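Local structure of beta-fructofuranosidase (Bifidobacterium adolescentis, 6NOB) at residues C136-R141 with N212-I217; Q369-Y374 with G390-Y395; M460-P465 with N541-R546; S487-E492 with E593-G598; A527-A532 with L552-G557. The protein probably hydrolyses terminal beta-D-fructofuranoside units of sugars such as sucrose, as members of glycoside hydrolase family 32 do. All blocks are in the same frame, centred on the assembly; numbering follows the deposited sequence.

Contact 1: residues C136-R141 with N212-I217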
# COMPACT_ATOMS: atom_id res chain seq x y z
N CYS A 136 -3.73 12.07 1.77
CA CYS A 136 -4.01 13.41 2.29
C CYS A 136 -5.49 13.52 2.60
O CYS A 136 -6.31 12.70 2.15
CB CYS A 136 -3.58 14.50 1.30
SG CYS A 136 -4.45 14.51 -0.28
N GLN A 137 -5.83 14.51 3.41
CA GLN A 137 -7.19 14.99 3.54
C GLN A 137 -7.30 16.27 2.72
O GLN A 137 -6.51 17.20 2.92
CB GLN A 137 -7.57 15.25 5.00
CG GLN A 137 -9.05 15.53 5.21
CD GLN A 137 -9.48 15.42 6.65
OE1 GLN A 137 -8.68 15.61 7.57
NE2 GLN A 137 -10.76 15.10 6.87
N PHE A 138 -8.25 16.31 1.79
CA PHE A 138 -8.37 17.43 0.87
C PHE A 138 -9.84 17.82 0.75
O PHE A 138 -10.66 17.01 0.29
CB PHE A 138 -7.79 17.06 -0.50
CG PHE A 138 -7.92 18.15 -1.52
CD1 PHE A 138 -7.24 19.35 -1.36
CD2 PHE A 138 -8.72 17.99 -2.64
CE1 PHE A 138 -7.35 20.36 -2.29
CE2 PHE A 138 -8.83 18.99 -3.58
CZ PHE A 138 -8.15 20.18 -3.41
N GLN A 139 -10.15 19.05 1.15
CA GLN A 139 -11.50 19.61 1.03
C GLN A 139 -12.55 18.66 1.59
O GLN A 139 -13.56 18.34 0.95
CB GLN A 139 -11.81 19.97 -0.43
CG GLN A 139 -11.10 21.24 -0.91
CD GLN A 139 -11.19 21.45 -2.41
OE1 GLN A 139 -11.83 20.68 -3.12
NE2 GLN A 139 -10.54 22.50 -2.89
N GLY A 140 -12.29 18.17 2.81
CA GLY A 140 -13.23 17.35 3.53
C GLY A 140 -13.17 15.86 3.24
O GLY A 140 -13.88 15.09 3.91
N ARG A 141 -12.37 15.43 2.28
CA ARG A 141 -12.32 14.03 1.89
C ARG A 141 -10.92 13.47 2.07
O ARG A 141 -9.92 14.18 1.93
CB ARG A 141 -12.76 13.84 0.44
CG ARG A 141 -14.16 14.33 0.13
CD ARG A 141 -14.44 14.25 -1.36
NE ARG A 141 -15.36 15.28 -1.81
CZ ARG A 141 -16.65 15.07 -2.06
NH1 ARG A 141 -17.42 16.07 -2.47
NH2 ARG A 141 -17.17 13.86 -1.90
N ASN A 212 -8.59 21.10 4.44
CA ASN A 212 -9.93 21.64 4.25
C ASN A 212 -9.90 23.04 3.64
O ASN A 212 -10.87 23.43 2.99
CB ASN A 212 -10.69 21.65 5.57
CG ASN A 212 -11.44 20.35 5.82
OD1 ASN A 212 -11.21 19.34 5.15
ND2 ASN A 212 -12.34 20.37 6.80
N GLU A 213 -8.80 23.77 3.81
CA GLU A 213 -8.65 25.10 3.25
C GLU A 213 -7.89 25.11 1.93
O GLU A 213 -7.68 26.18 1.36
CB GLU A 213 -7.91 26.00 4.24
CG GLU A 213 -8.29 25.79 5.69
CD GLU A 213 -7.45 26.63 6.63
OE1 GLU A 213 -7.23 26.20 7.79
OE2 GLU A 213 -6.99 27.72 6.22
N ALA A 214 -7.47 23.94 1.44
CA ALA A 214 -6.59 23.88 0.29
C ALA A 214 -7.35 24.12 -1.01
O ALA A 214 -8.57 23.95 -1.10
CB ALA A 214 -5.88 22.53 0.23
N ASN A 215 -6.60 24.53 -2.03
CA ASN A 215 -7.14 24.72 -3.37
C ASN A 215 -6.72 23.62 -4.34
O ASN A 215 -7.35 23.49 -5.40
CB ASN A 215 -6.70 26.07 -3.94
CG ASN A 215 -7.40 27.23 -3.26
OD1 ASN A 215 -6.77 28.00 -2.53
ND2 ASN A 215 -8.70 27.36 -3.49
N ALA A 216 -5.69 22.85 -4.01
CA ALA A 216 -5.22 21.78 -4.88
C ALA A 216 -4.36 20.82 -4.05
O ALA A 216 -3.87 21.17 -2.98
CB ALA A 216 -4.41 22.33 -6.06
N ILE A 217 -4.21 19.61 -4.58
CA ILE A 217 -3.26 18.64 -4.05
C ILE A 217 -2.01 18.69 -4.93
O ILE A 217 -2.10 18.50 -6.15
CB ILE A 217 -3.84 17.21 -4.04
CG1 ILE A 217 -5.18 17.16 -3.33
CG2 ILE A 217 -2.86 16.24 -3.41
CD1 ILE A 217 -5.90 15.83 -3.52
O HOH W 1 -10.34 23.56 -5.66

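Contact 2: residues Q369-Y374 with G390-Y395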
# COMPACT_ATOMS: atom_id res chain seq x y z
N GLN A 369 22.79 -3.11 6.85
CA GLN A 369 23.51 -2.62 5.68
C GLN A 369 23.57 -3.65 4.56
O GLN A 369 23.88 -3.28 3.42
CB GLN A 369 24.91 -2.18 6.07
CG GLN A 369 25.88 -3.31 6.31
CD GLN A 369 27.32 -2.83 6.28
OE1 GLN A 369 27.97 -2.73 7.32
NE2 GLN A 369 27.81 -2.53 5.09
N ILE A 370 23.30 -4.93 4.84
CA ILE A 370 23.27 -5.91 3.76
C ILE A 370 22.01 -5.80 2.93
O ILE A 370 21.96 -6.36 1.82
CB ILE A 370 23.43 -7.34 4.30
CG1 ILE A 370 22.31 -7.68 5.29
CG2 ILE A 370 24.79 -7.52 4.96
CD1 ILE A 370 22.35 -9.11 5.77
N ALA A 371 20.98 -5.11 3.41
CA ALA A 371 19.81 -4.86 2.58
C ALA A 371 20.20 -4.01 1.38
O ALA A 371 21.09 -3.15 1.46
CB ALA A 371 18.71 -4.17 3.39
N ARG A 372 19.53 -4.25 0.25
CA ARG A 372 19.91 -3.58 -0.99
C ARG A 372 19.70 -2.07 -0.89
O ARG A 372 20.62 -1.29 -1.17
CB ARG A 372 19.11 -4.13 -2.17
CG ARG A 372 19.38 -3.38 -3.46
CD ARG A 372 18.34 -3.65 -4.52
NE ARG A 372 18.61 -2.89 -5.74
CZ ARG A 372 19.31 -3.36 -6.77
NH1 ARG A 372 19.79 -4.60 -6.72
NH2 ARG A 372 19.51 -2.61 -7.84
N THR A 373 18.51 -1.64 -0.49
CA THR A 373 18.14 -0.23 -0.52
C THR A 373 16.82 -0.07 0.22
O THR A 373 16.17 -1.04 0.59
CB THR A 373 18.03 0.28 -1.96
OG1 THR A 373 17.93 1.71 -1.96
CG2 THR A 373 16.82 -0.31 -2.66
N TYR A 374 16.45 1.19 0.45
CA TYR A 374 15.18 1.51 1.06
C TYR A 374 14.07 1.52 0.02
O TYR A 374 14.31 1.69 -1.18
CB TYR A 374 15.24 2.87 1.75
CG TYR A 374 15.64 2.85 3.21
CD1 TYR A 374 14.94 2.08 4.13
CD2 TYR A 374 16.70 3.62 3.66
CE1 TYR A 374 15.31 2.07 5.47
CE2 TYR A 374 17.07 3.61 4.99
CZ TYR A 374 16.37 2.84 5.89
OH TYR A 374 16.74 2.84 7.22
N GLY A 390 10.75 3.04 6.98
CA GLY A 390 11.21 2.61 5.68
C GLY A 390 11.32 1.10 5.61
O GLY A 390 11.44 0.42 6.63
N ALA A 391 11.30 0.59 4.38
CA ALA A 391 11.34 -0.84 4.11
C ALA A 391 12.71 -1.24 3.59
O ALA A 391 13.37 -0.49 2.86
CB ALA A 391 10.26 -1.24 3.11
N LEU A 392 13.14 -2.45 3.95
CA LEU A 392 14.48 -2.95 3.66
C LEU A 392 14.42 -3.99 2.55
O LEU A 392 13.95 -5.11 2.76
CB LEU A 392 15.12 -3.52 4.92
CG LEU A 392 15.30 -2.50 6.04
CD1 LEU A 392 15.61 -3.18 7.36
CD2 LEU A 392 16.38 -1.50 5.68
N MET A 393 14.90 -3.61 1.36
CA MET A 393 14.81 -4.49 0.20
C MET A 393 15.77 -5.67 0.32
O MET A 393 16.90 -5.52 0.80
CB MET A 393 15.12 -3.72 -1.08
CG MET A 393 13.94 -3.01 -1.70
SD MET A 393 14.10 -2.95 -3.49
CE MET A 393 13.64 -4.62 -3.93
N HIS A 394 15.32 -6.83 -0.14
CA HIS A 394 16.17 -8.01 -0.30
C HIS A 394 16.81 -8.42 1.02
O HIS A 394 17.98 -8.80 1.07
CB HIS A 394 17.23 -7.78 -1.38
CG HIS A 394 16.66 -7.57 -2.75
ND1 HIS A 394 17.42 -7.12 -3.80
CD2 HIS A 394 15.41 -7.75 -3.23
CE1 HIS A 394 16.66 -7.03 -4.88
NE2 HIS A 394 15.44 -7.41 -4.56
N TYR A 395 16.04 -8.34 2.10
CA TYR A 395 16.53 -8.71 3.42
C TYR A 395 15.45 -9.48 4.15
O TYR A 395 14.30 -9.03 4.24
CB TYR A 395 16.94 -7.48 4.23
CG TYR A 395 17.27 -7.79 5.68
CD1 TYR A 395 18.49 -8.36 6.02
CD2 TYR A 395 16.36 -7.53 6.70
CE1 TYR A 395 18.80 -8.66 7.34
CE2 TYR A 395 16.66 -7.82 8.02
CZ TYR A 395 17.88 -8.38 8.34
OH TYR A 395 18.18 -8.67 9.65
O HOH W 2 20.13 -6.41 -4.66

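Contact 3: residues M460-P465 with N541-R546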
# COMPACT_ATOMS: atom_id res chain seq x y z
N MET A 460 -0.88 -16.62 -0.94
CA MET A 460 -2.30 -16.93 -0.78
C MET A 460 -3.13 -16.55 -1.99
O MET A 460 -4.32 -16.88 -2.04
CB MET A 460 -2.85 -16.24 0.47
CG MET A 460 -2.46 -16.91 1.77
SD MET A 460 -3.31 -18.48 2.00
CE MET A 460 -2.42 -19.14 3.40
N ARG A 461 -2.55 -15.88 -2.98
CA ARG A 461 -3.27 -15.41 -4.15
C ARG A 461 -2.97 -16.30 -5.35
O ARG A 461 -1.82 -16.69 -5.58
CB ARG A 461 -2.92 -13.96 -4.46
CG ARG A 461 -3.32 -12.99 -3.37
CD ARG A 461 -2.84 -11.58 -3.67
NE ARG A 461 -3.35 -10.61 -2.70
CZ ARG A 461 -2.69 -9.52 -2.32
NH1 ARG A 461 -1.50 -9.24 -2.84
NH2 ARG A 461 -3.23 -8.70 -1.43
N VAL A 462 -4.01 -16.61 -6.12
CA VAL A 462 -3.89 -17.42 -7.33
C VAL A 462 -4.57 -16.66 -8.47
O VAL A 462 -5.72 -16.23 -8.33
CB VAL A 462 -4.51 -18.82 -7.16
CG1 VAL A 462 -4.51 -19.56 -8.49
CG2 VAL A 462 -3.75 -19.61 -6.11
N GLU A 463 -3.86 -16.51 -9.58
CA GLU A 463 -4.38 -15.76 -10.71
C GLU A 463 -5.64 -16.42 -11.26
O GLU A 463 -5.63 -17.60 -11.62
CB GLU A 463 -3.33 -15.64 -11.81
CG GLU A 463 -3.83 -14.95 -13.07
CD GLU A 463 -2.71 -14.60 -14.03
OE1 GLU A 463 -1.59 -15.13 -13.88
OE2 GLU A 463 -2.96 -13.79 -14.95
N GLN A 464 -6.72 -15.65 -11.32
CA GLN A 464 -8.00 -16.14 -11.84
C GLN A 464 -8.82 -14.93 -12.26
O GLN A 464 -8.55 -13.80 -11.84
CB GLN A 464 -8.74 -16.97 -10.78
CG GLN A 464 -8.75 -16.36 -9.39
CD GLN A 464 -9.10 -17.38 -8.32
OE1 GLN A 464 -8.57 -17.33 -7.21
NE2 GLN A 464 -9.99 -18.30 -8.65
N PRO A 465 -9.82 -15.13 -13.12
CA PRO A 465 -10.63 -14.00 -13.58
C PRO A 465 -11.45 -13.38 -12.45
O PRO A 465 -11.63 -13.97 -11.38
CB PRO A 465 -11.54 -14.62 -14.64
CG PRO A 465 -10.85 -15.86 -15.07
CD PRO A 465 -10.16 -16.37 -13.84
N ASN A 541 -4.26 -24.56 1.54
CA ASN A 541 -3.14 -24.02 0.78
C ASN A 541 -3.51 -23.96 -0.70
O ASN A 541 -3.70 -25.01 -1.33
CB ASN A 541 -1.89 -24.87 1.00
CG ASN A 541 -0.64 -24.26 0.37
OD1 ASN A 541 -0.58 -24.06 -0.84
ND2 ASN A 541 0.36 -23.98 1.19
N PRO A 542 -3.60 -22.77 -1.29
CA PRO A 542 -4.09 -22.66 -2.67
C PRO A 542 -3.16 -23.26 -3.72
O PRO A 542 -3.55 -23.31 -4.89
CB PRO A 542 -4.24 -21.15 -2.87
CG PRO A 542 -3.25 -20.55 -1.93
CD PRO A 542 -3.23 -21.46 -0.73
N GLN A 543 -1.96 -23.70 -3.34
CA GLN A 543 -1.01 -24.25 -4.30
C GLN A 543 -0.97 -25.77 -4.29
O GLN A 543 -0.88 -26.38 -5.36
CB GLN A 543 0.39 -23.70 -4.03
CG GLN A 543 0.52 -22.20 -4.26
CD GLN A 543 0.41 -21.83 -5.73
OE1 GLN A 543 0.68 -22.65 -6.61
NE2 GLN A 543 0.01 -20.59 -6.00
N ASP A 544 -1.03 -26.40 -3.12
CA ASP A 544 -1.00 -27.86 -3.03
C ASP A 544 -2.21 -28.45 -2.34
O ASP A 544 -2.26 -29.67 -2.15
CB ASP A 544 0.28 -28.32 -2.31
CG ASP A 544 0.52 -27.59 -1.00
OD1 ASP A 544 -0.45 -27.39 -0.24
OD2 ASP A 544 1.68 -27.22 -0.73
N GLY A 545 -3.19 -27.64 -1.95
CA GLY A 545 -4.40 -28.16 -1.34
C GLY A 545 -4.26 -28.62 0.09
O GLY A 545 -5.21 -29.20 0.64
N ARG A 546 -3.11 -28.39 0.72
CA ARG A 546 -2.91 -28.80 2.10
C ARG A 546 -3.82 -28.01 3.03
O ARG A 546 -4.13 -26.84 2.77
CB ARG A 546 -1.45 -28.59 2.51
CG ARG A 546 -0.53 -29.76 2.23
CD ARG A 546 0.82 -29.52 2.91
NE ARG A 546 1.55 -28.41 2.30
CZ ARG A 546 2.28 -27.54 2.99
NH1 ARG A 546 2.38 -27.64 4.30
NH2 ARG A 546 2.91 -26.56 2.35

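Contact 4: residues S487-E492 with E593-G598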
# COMPACT_ATOMS: atom_id res chain seq x y z
N SER A 487 0.71 1.61 17.11
CA SER A 487 -0.20 1.65 15.98
C SER A 487 -1.47 0.91 16.34
O SER A 487 -1.43 -0.13 16.99
CB SER A 487 0.43 1.05 14.72
OG SER A 487 0.50 -0.36 14.81
N LYS A 488 -2.61 1.44 15.88
CA LYS A 488 -3.92 0.98 16.27
C LYS A 488 -4.89 1.45 15.22
O LYS A 488 -4.70 2.55 14.67
CB LYS A 488 -4.29 1.54 17.66
CG LYS A 488 -5.43 0.85 18.39
CD LYS A 488 -5.74 1.60 19.68
CE LYS A 488 -6.50 0.74 20.69
NZ LYS A 488 -7.96 0.65 20.38
N PRO A 489 -5.93 0.68 14.87
CA PRO A 489 -6.89 1.15 13.87
C PRO A 489 -7.54 2.46 14.29
O PRO A 489 -7.80 2.69 15.48
CB PRO A 489 -7.91 0.01 13.80
CG PRO A 489 -7.17 -1.19 14.25
CD PRO A 489 -6.21 -0.70 15.30
N VAL A 490 -7.77 3.33 13.31
CA VAL A 490 -8.39 4.61 13.60
C VAL A 490 -9.80 4.38 14.13
O VAL A 490 -10.42 3.33 13.91
CB VAL A 490 -8.40 5.52 12.37
CG1 VAL A 490 -6.99 5.78 11.89
CG2 VAL A 490 -9.24 4.90 11.25
N SER A 491 -10.31 5.38 14.85
CA SER A 491 -11.62 5.25 15.49
C SER A 491 -12.71 4.90 14.48
O SER A 491 -13.64 4.17 14.82
CB SER A 491 -11.96 6.53 16.25
OG SER A 491 -12.30 7.59 15.37
N GLU A 492 -12.59 5.40 13.25
CA GLU A 492 -13.62 5.13 12.25
C GLU A 492 -13.71 3.65 11.90
O GLU A 492 -14.80 3.15 11.60
CB GLU A 492 -13.34 5.95 10.99
CG GLU A 492 -13.46 7.45 11.18
CD GLU A 492 -12.14 8.09 11.56
OE1 GLU A 492 -11.24 7.37 12.03
OE2 GLU A 492 -12.01 9.31 11.37
N GLU A 593 -5.32 -9.07 10.93
CA GLU A 593 -4.56 -7.97 11.51
C GLU A 593 -4.75 -8.02 13.02
O GLU A 593 -5.88 -7.97 13.50
CB GLU A 593 -4.99 -6.61 10.95
CG GLU A 593 -4.90 -6.51 9.43
CD GLU A 593 -5.06 -5.10 8.92
OE1 GLU A 593 -4.18 -4.26 9.21
OE2 GLU A 593 -6.07 -4.82 8.23
N VAL A 594 -3.65 -8.14 13.75
CA VAL A 594 -3.67 -8.38 15.19
C VAL A 594 -2.96 -7.23 15.89
O VAL A 594 -1.87 -6.81 15.47
CB VAL A 594 -3.01 -9.72 15.55
CG1 VAL A 594 -2.99 -9.92 17.05
CG2 VAL A 594 -3.74 -10.87 14.86
N PHE A 595 -3.56 -6.72 16.96
CA PHE A 595 -2.99 -5.65 17.76
C PHE A 595 -2.92 -6.10 19.22
O PHE A 595 -3.92 -6.54 19.78
CB PHE A 595 -3.82 -4.37 17.61
CG PHE A 595 -3.92 -3.89 16.19
CD1 PHE A 595 -4.94 -4.35 15.37
CD2 PHE A 595 -2.98 -3.03 15.67
CE1 PHE A 595 -5.02 -3.93 14.05
CE2 PHE A 595 -3.05 -2.61 14.36
CZ PHE A 595 -4.07 -3.06 13.55
N LEU A 596 -1.73 -5.99 19.81
CA LEU A 596 -1.48 -6.47 21.16
C LEU A 596 -1.24 -5.30 22.10
O LEU A 596 -0.59 -4.31 21.72
CB LEU A 596 -0.28 -7.42 21.18
CG LEU A 596 -0.33 -8.59 20.20
CD1 LEU A 596 0.84 -9.52 20.41
CD2 LEU A 596 -1.64 -9.34 20.35
N ASN A 597 -1.76 -5.42 23.32
CA ASN A 597 -1.56 -4.41 24.37
C ASN A 597 -1.95 -3.02 23.88
O ASN A 597 -1.27 -2.02 24.16
CB ASN A 597 -0.12 -4.43 24.88
CG ASN A 597 0.15 -5.59 25.82
OD1 ASN A 597 -0.73 -6.42 26.06
ND2 ASN A 597 1.36 -5.64 26.36
N GLY A 598 -3.06 -2.94 23.14
CA GLY A 598 -3.54 -1.66 22.65
C GLY A 598 -2.69 -1.03 21.58
O GLY A 598 -2.74 0.19 21.40

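Contact 5: residues A527-A532 with L552-G557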
# COMPACT_ATOMS: atom_id res chain seq x y z
N ALA A 527 -5.32 -12.68 31.74
CA ALA A 527 -5.02 -12.31 33.12
C ALA A 527 -3.58 -12.60 33.53
O ALA A 527 -3.18 -12.19 34.63
CB ALA A 527 -5.97 -13.04 34.08
N ASP A 528 -2.80 -13.27 32.69
CA ASP A 528 -1.48 -13.73 33.10
C ASP A 528 -0.62 -13.92 31.85
O ASP A 528 -1.02 -13.56 30.74
CB ASP A 528 -1.59 -15.02 33.91
CG ASP A 528 -2.54 -16.02 33.29
OD1 ASP A 528 -2.30 -16.43 32.13
OD2 ASP A 528 -3.54 -16.38 33.95
N ASP A 529 0.56 -14.50 32.04
CA ASP A 529 1.51 -14.74 30.96
C ASP A 529 1.61 -16.22 30.61
O ASP A 529 2.63 -16.66 30.06
CB ASP A 529 2.89 -14.19 31.34
CG ASP A 529 3.69 -13.76 30.13
OD1 ASP A 529 3.25 -12.82 29.44
OD2 ASP A 529 4.74 -14.38 29.87
N ALA A 530 0.58 -17.00 30.92
CA ALA A 530 0.62 -18.44 30.73
C ALA A 530 0.50 -18.80 29.25
O ALA A 530 0.11 -17.98 28.41
CB ALA A 530 -0.49 -19.12 31.53
N ASP A 531 0.84 -20.05 28.94
CA ASP A 531 0.72 -20.55 27.58
C ASP A 531 -0.73 -20.48 27.12
O ASP A 531 -1.66 -20.78 27.88
CB ASP A 531 1.22 -22.00 27.49
CG ASP A 531 2.73 -22.09 27.47
OD1 ASP A 531 3.39 -21.04 27.61
OD2 ASP A 531 3.26 -23.21 27.33
N ALA A 532 -0.93 -20.08 25.86
CA ALA A 532 -2.27 -19.91 25.33
C ALA A 532 -2.25 -20.09 23.82
O ALA A 532 -1.20 -19.95 23.18
CB ALA A 532 -2.85 -18.53 25.69
N LEU A 552 -2.77 -17.56 16.78
CA LEU A 552 -1.94 -16.79 17.69
C LEU A 552 -1.64 -17.68 18.89
O LEU A 552 -2.56 -18.17 19.54
CB LEU A 552 -2.62 -15.50 18.14
CG LEU A 552 -1.68 -14.57 18.91
CD1 LEU A 552 -0.70 -13.87 17.97
CD2 LEU A 552 -2.45 -13.57 19.75
N GLN A 553 -0.36 -17.91 19.16
CA GLN A 553 0.04 -18.87 20.17
C GLN A 553 1.14 -18.28 21.03
O GLN A 553 2.10 -17.70 20.51
CB GLN A 553 0.50 -20.18 19.53
CG GLN A 553 1.02 -21.21 20.51
CD GLN A 553 1.14 -22.58 19.89
OE1 GLN A 553 0.87 -23.59 20.54
NE2 GLN A 553 1.55 -22.62 18.63
N ARG A 554 1.01 -18.43 22.34
CA ARG A 554 2.04 -18.02 23.29
C ARG A 554 2.63 -19.25 23.95
O ARG A 554 1.89 -20.12 24.42
CB ARG A 554 1.48 -17.07 24.35
CG ARG A 554 2.53 -16.60 25.34
CD ARG A 554 2.03 -15.43 26.17
NE ARG A 554 0.88 -15.79 26.98
CZ ARG A 554 0.14 -14.92 27.65
NH1 ARG A 554 0.42 -13.62 27.60
NH2 ARG A 554 -0.89 -15.34 28.37
N THR A 555 3.95 -19.32 23.99
CA THR A 555 4.66 -20.46 24.57
C THR A 555 5.89 -19.94 25.29
O THR A 555 6.77 -19.34 24.67
CB THR A 555 5.05 -21.47 23.50
OG1 THR A 555 3.87 -21.92 22.82
CG2 THR A 555 5.75 -22.67 24.13
N ASP A 556 5.94 -20.16 26.61
CA ASP A 556 7.06 -19.73 27.45
C ASP A 556 7.34 -18.24 27.27
O ASP A 556 8.47 -17.81 27.07
CB ASP A 556 8.31 -20.56 27.16
CG ASP A 556 8.06 -22.06 27.27
OD1 ASP A 556 7.20 -22.46 28.09
OD2 ASP A 556 8.71 -22.83 26.54
N GLY A 557 6.27 -17.45 27.34
CA GLY A 557 6.38 -16.00 27.30
C GLY A 557 6.49 -15.39 25.92
O GLY A 557 6.42 -14.16 25.81
O HOH W 3 6.22 -12.63 28.36
O HOH W 4 3.52 -18.63 28.18
O HOH W 5 2.99 -12.42 26.88

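Contact 1: residues C136-R141 with N212-I217
Phe138 places CG opposite its own backbone nitrogen (chi1 179°), while Ile217 sets CG1 opposite its carbonyl carbon (chi1 -53°), and the aliphatic branch thereby comes over the aromatic ring. The ring hangs from a two-residue beta hairpin: a type I' turn from Phe138 to Arg141 joins strands 127-138 and 141-149 in one blade of the GH32 beta-propeller. Ile217, with Ala214 and Ala216, belongs to the neighbouring blade. The CH-pi contact is close, CG1 of Ile217 standing 3.6 Å from the centroid of the Phe138 ring. On the opposite face lies CG of Gln139, and the ring rim meets the backbone of Asn215 and Ala216 as well as CB of Ala214, 3.6 Å from CE1 of Phe138. A leucine in place of Phe138 would probably leave CG1 of Ile217 without its aromatic face and open a gap beside Ala214. Cys136 extends the apolar seam, its SG 3.8 Å from CD1 of Ile217. At the turn, Gly140 N makes a weak bond of 2.8 Å to OD1 of Asn212. Asp444, from another loop, accepts from Asn212 N through OD1, and its backbone N donates to OE1 of Gln137. The extended Gln139 side chain reaches across to Ala214 O, which lies in its amide plane, NE2 bonding it at 3.0 Å (164° at the hydrogen); the same NE2 also donates to a water that passes a hydrogen to Asn215 O.

Contact 2: residues Q369-Y374 with G390-Y395
Ala371 fits tightly against the strand containing Leu392 and Tyr395, its CB lying 3.8 Å from CB of Tyr395 and close to CB of Leu392 as well. Two backbone bonds fix the pairing: Arg372 N to Met393 O, and Met393 N to Thr373 O at 3.0 Å, the latter the straighter at 165°. Beyond them, Tyr374 and Leu392 form an antiparallel non-hydrogen-bonded pair with side chains alongside each other, CE1 of Tyr374 3.7 Å from CD2 of Leu392. The tyrosine ring turns an edge to Ala391 O, and Gly390 has to be small here, because a beta carbon would collide with CD1 of Tyr374. This buried half belongs to a propeller blade, where Tyr374 leads directly into the Glu-Cys-Pro sequence that carries the acid/base in GH32 relatives.

The other half is more open to solvent. Arg372, extended with CG opposite its nitrogen (chi1 175°), runs beside His394, and its CD comes within 3.7 Å of ND1 of His394. The guanidinium and imidazole planes stand 77° apart. A water lies at the edge of both groups, 2.8 Å from NH1 of Arg372 and 2.9 Å from ND1 of His394. Glu231 and Asp266 form salt bridges to Arg372, which probably offset its charge and would lessen its repulsion of a protonated His394.

Contact 3: residues M460-P465 with N541-R546
Val462 and Pro542 provide the closest touch, CG2 of Val462 lying 3.6 Å from CB of Pro542. The same methyl also meets the amide end of Gln543, whose chain is bent at chi2 (-69°) and thereby brings NE2 to 3.9 Å from CG2 of Val462. Farther round the proline ring, Met460 crosses at about a right angle, its SD 4.0 Å from CD of Pro542, while Met460 O faces CG of the ring. The touches are van der Waals contacts, mostly apolar, and Met460 is buried.

The next shell holds the partners in shape. Asn541 makes an Asx turn in which OD1 accepts from Gln543 N at 2.9 Å, in the carbonyl plane, which closes the backbone around Pro542. A second Asx turn follows, Asp544 OD1 taking Arg546 N, and a salt bridge joins Arg546 NE to Asp544 OD2, its hydrogen bonds long and weak. In the facing loop, Asp456 accepts from the nitrogens of Met460 and Arg461, and Arg461 donates through NH2 to Phe454 O.

Further out, Met460 leans on Thr566 and Phe607. The loop 460-465, between propeller strands 448-454 and 468-481, thus rests on the turn that connects strands 532-540 and 547-555 of the C-terminal beta-sandwich.

Contact 4: residues S487-E492 with E593-G598
Lys488, whose chain runs past the carbonyl oxygen of Gly598, bends at its last torsion and ends in a hydrogen bond between NZ and the hydroxyl of Tyr494. Gly598 O lies along the aliphatic part of the lysine, nearest to CD of Lys488 at 3.7 Å and a little farther from CG and CE. A second carbonyl, Ser487 O, approaches the Phe595 ring obliquely, 3.5 Å from CD2 of Phe595.

The apolar centre of the contact is Phe595 with Pro489. CD of the proline stands over the middle of the ring, 3.6 Å from the centroid of Phe595 and only 9° off its normal, a well-centred CH-pi contact. The neighbouring CG of Pro489 leans toward the rim, reaching CE1 of Phe595 at 3.5 Å. In Phe595, CB points toward the facing strand, and a chi1 of -58° sets CG anti to the carbonyl carbon.

This is a joint between the two domains of the GH32 fold. Strand 484-489 belongs to a propeller blade and strand 591-596 to one sheet of the beta-sandwich; the axes of segments 487-489 and 593-596 approach to 8.1 Å, their directions 124° apart. An alanine in place of Phe595 would probably leave CD and CG of Pro489 facing a gap between the domains. Phe586 touches both Pro489 and Phe595, and Ala602 of the next sandwich strand touches the Phe595 side chain.

Contact 5: residues A527-A532 with L552-G557
The guanidinium of Arg554 has the backbone carbon of Asp529 over one face, 3.6 Å from CZ of Arg554, and Ala530 O at its edge. That oxygen is gripped side-on by two nitrogens: NE of Arg554 at 2.7 Å, above the carbonyl plane, and NH2 in the plane on a lone pair. NH2 makes a further weak bond to Asp528 O. OD1 of Asp529 lies 3.5 Å from NH1 of Arg554 but well out of the guanidinium plane, a salt bridge of charge alone. A water joins the same two groups, NH1 also donates to Val580 O, and Asp529 forms another salt bridge with Arg581. The bend at chi3 (63°) folds the guanidinium over the loop.

In the seven-stranded sheet of the beta-sandwich, Ala532 and Arg554 form an antiparallel hydrogen-bonded pair, with Arg554 N to Ala532 O at 2.8 Å, tying the loop before strand 532-540 to strand 547-555. Within the loop, Asp528 OD1 accepts from Ala530 N in an Asx turn, while OD2 accepts from Lys623 N. OD1 of Asp531 receives Asp556 N at 2.9 Å on its syn side, somewhat out of the carboxylate plane, and a water bridges Asp529 O and Gly557 N.

Overall arrangement
Contacts 1 and 2 belong to the propeller, their centres 34 Å apart. Each lies on a chain segment near a GH32 signature: strand 127-138 carries the Asn-Asp-Pro-Asn-Gly sequence, and Tyr374 precedes Glu-Cys-Pro; in relatives these motifs line the central active-site funnel. Contacts 3 and 4 join the propeller to the sandwich at two places, centres 29 Å apart, and the two interleave in sequence. Contact 5 lies within the sandwich, its nearest atoms about 4 Å from contact 4. Contacts 1 and 4 reach the same propeller sheet, nearest atoms about 7 Å apart. Bound PEG molecules lie about 7 Å from the Met393 side chain and about 6 Å from that of Pro542.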